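Local coordinates for long form D7clu1 salivary protein (Culex quinquefasciatus, PDB 6V4C) that binds and sequesters adenine nucleotides, most tightly ATP and ADP, inhibiting platelet aggregation and hemostasis while female mosquitoes feed on vertebrate blood, at residues D218-K223 / D245-Q250; G198-S203 / K223-C228. All coordinates share one frame; numbering follows the deposited sequence.

Interaction 1: D218-K223 / D245-Q250. With ZN (zinc ion), chain L.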
# COMPACT_ATOMS: atom_id res chain seq x y z
N ASP A 218 4.30 17.24 12.44
CA ASP A 218 3.39 16.20 12.92
C ASP A 218 2.19 16.81 13.66
O ASP A 218 1.03 16.54 13.31
CB ASP A 218 4.13 15.22 13.83
CG ASP A 218 5.10 14.32 13.07
OD1 ASP A 218 5.32 14.53 11.85
OD2 ASP A 218 5.64 13.39 13.69
N ASP A 219 2.46 17.62 14.68
CA ASP A 219 1.40 18.25 15.47
C ASP A 219 0.61 19.27 14.65
O ASP A 219 -0.48 19.68 15.05
CB ASP A 219 1.99 18.81 16.79
CG ASP A 219 2.38 17.70 17.80
OD1 ASP A 219 1.68 16.67 17.77
OD2 ASP A 219 3.36 17.82 18.62
N VAL A 220 1.14 19.68 13.50
CA VAL A 220 0.36 20.49 12.57
C VAL A 220 -0.69 19.64 11.87
O VAL A 220 -1.85 20.05 11.72
CB VAL A 220 1.29 21.19 11.56
CG1 VAL A 220 0.50 21.68 10.38
CG2 VAL A 220 2.02 22.34 12.24
N VAL A 221 -0.38 18.48 11.37
CA VAL A 221 -1.35 17.57 10.75
C VAL A 221 -2.42 17.17 11.75
O VAL A 221 -3.48 17.08 11.40
CB VAL A 221 -0.63 16.34 10.22
CG1 VAL A 221 -1.56 15.27 9.90
CG2 VAL A 221 0.30 16.58 9.08
N LYS A 222 -2.05 16.90 12.97
CA LYS A 222 -3.01 16.45 13.99
C LYS A 222 -4.06 17.52 14.28
O LYS A 222 -5.07 17.23 14.32
CB LYS A 222 -2.30 15.78 15.16
N LYS A 223 -3.70 18.75 14.28
CA LYS A 223 -4.61 19.88 14.51
C LYS A 223 -5.50 20.05 13.30
O LYS A 223 -6.55 20.22 13.49
CB LYS A 223 -3.79 21.12 14.82
CG LYS A 223 -4.52 22.42 15.02
CD LYS A 223 -3.66 23.64 15.09
CE LYS A 223 -4.42 24.95 15.01
NZ LYS A 223 -3.61 26.17 15.24
N ASP A 245 -4.76 22.95 3.71
CA ASP A 245 -4.69 24.28 4.31
C ASP A 245 -3.68 24.32 5.45
O ASP A 245 -2.98 25.32 5.63
CB ASP A 245 -6.07 24.73 4.78
CG ASP A 245 -7.03 24.95 3.64
OD1 ASP A 245 -6.57 25.22 2.51
OD2 ASP A 245 -8.26 24.86 3.87
N GLY A 246 -3.61 23.25 6.24
CA GLY A 246 -2.68 23.23 7.36
C GLY A 246 -1.23 23.24 6.92
O GLY A 246 -0.41 23.99 7.46
N LEU A 247 -0.89 22.41 5.93
CA LEU A 247 0.48 22.35 5.45
C LEU A 247 0.80 23.46 4.45
O LEU A 247 1.97 23.83 4.32
CB LEU A 247 0.76 20.99 4.80
CG LEU A 247 0.67 19.75 5.69
CD1 LEU A 247 0.77 18.49 4.86
CD2 LEU A 247 1.76 19.77 6.76
N GLY A 248 -0.20 24.00 3.77
CA GLY A 248 0.04 24.92 2.67
C GLY A 248 0.27 24.20 1.36
O GLY A 248 0.70 23.04 1.36
N GLU A 249 0.00 24.87 0.24
CA GLU A 249 0.06 24.21 -1.06
C GLU A 249 1.45 23.66 -1.35
O GLU A 249 1.59 22.53 -1.83
CB GLU A 249 -0.38 25.16 -2.17
CG GLU A 249 -0.22 24.58 -3.57
CD GLU A 249 -0.53 25.57 -4.66
OE1 GLU A 249 -0.06 26.72 -4.56
OE2 GLU A 249 -1.27 25.21 -5.60
N GLN A 250 2.49 24.44 -1.07
CA GLN A 250 3.84 24.06 -1.48
C GLN A 250 4.26 22.74 -0.83
O GLN A 250 4.70 21.81 -1.51
CB GLN A 250 4.82 25.18 -1.14
CG GLN A 250 5.61 25.69 -2.33
CD GLN A 250 4.73 26.18 -3.47
OE1 GLN A 250 5.01 25.92 -4.64
NE2 GLN A 250 3.65 26.89 -3.13
ZN ZN L . -1.09 26.63 -7.02
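V220 and V221, neighbours on helix 218-226, meet G246 and L247, the last turn of helix 235-247. D218 makes no contact with 245-250; its OD1 is hydrogen-bonded to H210, while its backbone O accepts the helical bond from K222 N. V220 follows, its CB directed at the partner. With CG1 anti to the backbone N (chi1 163°), this branch is set against the glycine's carbonyl, and V220 CG1 lies 3.8 Å from G246 O. The same methyl touches the leucine more loosely, V220 CG1 being 4.3 Å from L247 CD2. V221 adds its other branch, and V221 CG2 to L247 CD2 is 4.2 Å, so one leucine methyl is met by both valines. The backbones come near at the glycine, where V220 CA and G246 CA are 6.6 Å apart. These van der Waals contacts bury a modest 126 Å² in all. Past L247 the chain breaks helix at G248, which has positive phi (86°) and is also the N-cap of helix 249-263. After this break E249 takes no part in the valine contact; its extended side chain binds a zinc ion unevenly through both carboxylate oxygens, E249 OE2 at 2.0 Å and the longer OE1 at 2.7 Å, and H172 is the second protein ligand. Within the all-helical PBP/GOBP fold, helix 218-226 lies between two neighbours here: V220 and V221 touch the end of helix 235-247, while V221 also packs on L206 and L209 of helix 202-211.

Interaction 2: G198-S203 / K223-C228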
# COMPACT_ATOMS: atom_id res chain seq x y z
N GLY A 198 -13.46 4.33 6.34
CA GLY A 198 -13.81 5.72 6.17
C GLY A 198 -13.15 6.68 7.13
O GLY A 198 -13.42 7.88 7.06
N GLU A 199 -12.29 6.20 8.03
CA GLU A 199 -11.63 7.05 9.00
C GLU A 199 -10.22 7.40 8.56
O GLU A 199 -9.54 6.62 7.89
CB GLU A 199 -11.60 6.37 10.37
CG GLU A 199 -12.97 6.25 11.03
CD GLU A 199 -12.96 5.34 12.24
OE1 GLU A 199 -11.93 4.67 12.47
OE2 GLU A 199 -13.98 5.28 12.95
N MET A 200 -9.78 8.60 8.94
CA MET A 200 -8.45 9.07 8.58
C MET A 200 -7.38 8.31 9.35
O MET A 200 -7.56 7.96 10.52
CB MET A 200 -8.32 10.56 8.88
CG MET A 200 -9.13 11.45 7.97
SD MET A 200 -8.71 11.20 6.23
CE MET A 200 -10.33 11.05 5.53
N ASP A 201 -6.25 8.05 8.69
CA ASP A 201 -5.09 7.41 9.31
C ASP A 201 -4.00 8.47 9.42
O ASP A 201 -3.30 8.75 8.44
CB ASP A 201 -4.64 6.20 8.50
CG ASP A 201 -3.54 5.41 9.19
OD1 ASP A 201 -3.01 5.88 10.22
OD2 ASP A 201 -3.21 4.31 8.71
N GLU A 202 -3.86 9.06 10.55
CA GLU A 202 -2.88 10.09 10.82
C GLU A 202 -1.46 9.58 10.52
O GLU A 202 -0.77 10.23 9.97
CB GLU A 202 -3.11 10.54 12.24
CG GLU A 202 -2.19 11.57 12.74
CD GLU A 202 -2.17 12.01 14.20
OE1 GLU A 202 -1.42 11.52 14.90
OE2 GLU A 202 -2.80 12.92 14.53
N SER A 203 -1.11 8.41 10.95
CA SER A 203 0.23 7.89 10.70
C SER A 203 0.52 7.77 9.21
O SER A 203 1.67 7.96 8.78
CB SER A 203 0.41 6.54 11.38
OG SER A 203 -0.47 5.57 10.83
N LYS A 223 -3.70 18.75 14.28
CA LYS A 223 -4.61 19.88 14.51
C LYS A 223 -5.50 20.05 13.30
O LYS A 223 -6.55 20.22 13.49
CB LYS A 223 -3.79 21.12 14.82
CG LYS A 223 -4.52 22.42 15.02
CD LYS A 223 -3.66 23.64 15.09
CE LYS A 223 -4.42 24.95 15.01
NZ LYS A 223 -3.61 26.17 15.24
N SER A 224 -4.99 19.96 12.11
CA SER A 224 -5.84 20.07 10.92
C SER A 224 -6.95 19.04 10.94
O SER A 224 -8.11 19.35 10.65
CB SER A 224 -4.99 19.93 9.66
OG SER A 224 -4.02 20.96 9.58
N LEU A 225 -6.62 17.79 11.29
CA LEU A 225 -7.63 16.74 11.34
C LEU A 225 -8.62 16.98 12.48
O LEU A 225 -9.82 16.77 12.32
CB LEU A 225 -6.97 15.38 11.50
CG LEU A 225 -6.12 14.87 10.34
CD1 LEU A 225 -5.53 13.50 10.68
CD2 LEU A 225 -6.95 14.79 9.07
N GLN A 226 -8.11 17.43 13.63
CA GLN A 226 -8.96 17.57 14.81
C GLN A 226 -9.98 18.68 14.63
O GLN A 226 -11.13 18.56 15.08
CB GLN A 226 -8.07 17.83 16.03
CG GLN A 226 -8.76 17.70 17.38
CD GLN A 226 -7.76 17.58 18.52
OE1 GLN A 226 -6.56 17.41 18.29
NE2 GLN A 226 -8.25 17.66 19.75
N ASN A 227 -9.60 19.77 13.97
CA ASN A 227 -10.47 20.93 13.80
C ASN A 227 -11.28 20.88 12.51
O ASN A 227 -12.01 21.83 12.22
CB ASN A 227 -9.65 22.22 13.84
CG ASN A 227 -8.85 22.36 15.12
OD1 ASN A 227 -9.13 21.69 16.11
ND2 ASN A 227 -7.86 23.24 15.10
N CYS A 228 -11.18 19.80 11.74
CA CYS A 228 -11.83 19.73 10.44
C CYS A 228 -13.32 19.47 10.60
O CYS A 228 -13.72 18.57 11.34
CB CYS A 228 -11.21 18.61 9.61
SG CYS A 228 -11.54 18.77 7.85
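L225 of helix 218-226 reaches M200, in the loop before helix 202-211, and E202, the first residue of that helix, in the second of the two odorant-binding-protein-like (PBP/GOBP) units of this long-form D7 protein. The tight part is a fork: the two leucine methyls each take one partner, bridging backbones whose nearest CA atoms, those of E202 and L225, are 8.2 Å apart. L225 CD2 meets the thioether chain at M200 CG, 4.1 Å away, and the two side chains cross obliquely. L225 CD1 touches the first carbon of the glutamate, with E202 CB also 4.1 Å off. M200 sets out toward the leucine, but bends at CG (chi2 -57°), which carries its sulfur end away, so a methylene makes the contact. Y239 of helix 235-247 packs on M200, L225 and the buried C228, which is disulfide-bonded to C242, and I243 of that helix also touches L225, extending the apolar cluster.

The other side is loose. K223, Q226 and N227 are exposed and make no contact with 198-203. E202 meets the leucine with its CB alone, its carboxylate lying farther along an extended chain. D201 sits at the N-cap of helix 202-211 with its CB turned from the leucine; its OD1 makes a weak bond to A204 N and accepts S203 OG at 2.6 Å, on the syn side and 29° out of the carboxylate plane.

From the N terminus, the chain first passes 198-203, enters helix 202-211, turns into helix 218-226 and then runs on to helix 235-247 and the start of 249-263. Interaction 2 closes a loop of 19 residues between its segments and interaction 1 one of 21. The loops cross: 218-222 lies within the loop of interaction 2, and 224-228 within that of interaction 1, with K223 shared. The centres are 11 Å apart. Successive parts of helix 218-226 thus join the start of helix 202-211 to the end of helix 235-247, and G246 CA lies 3.4 Å from S224 OG where the contacts adjoin.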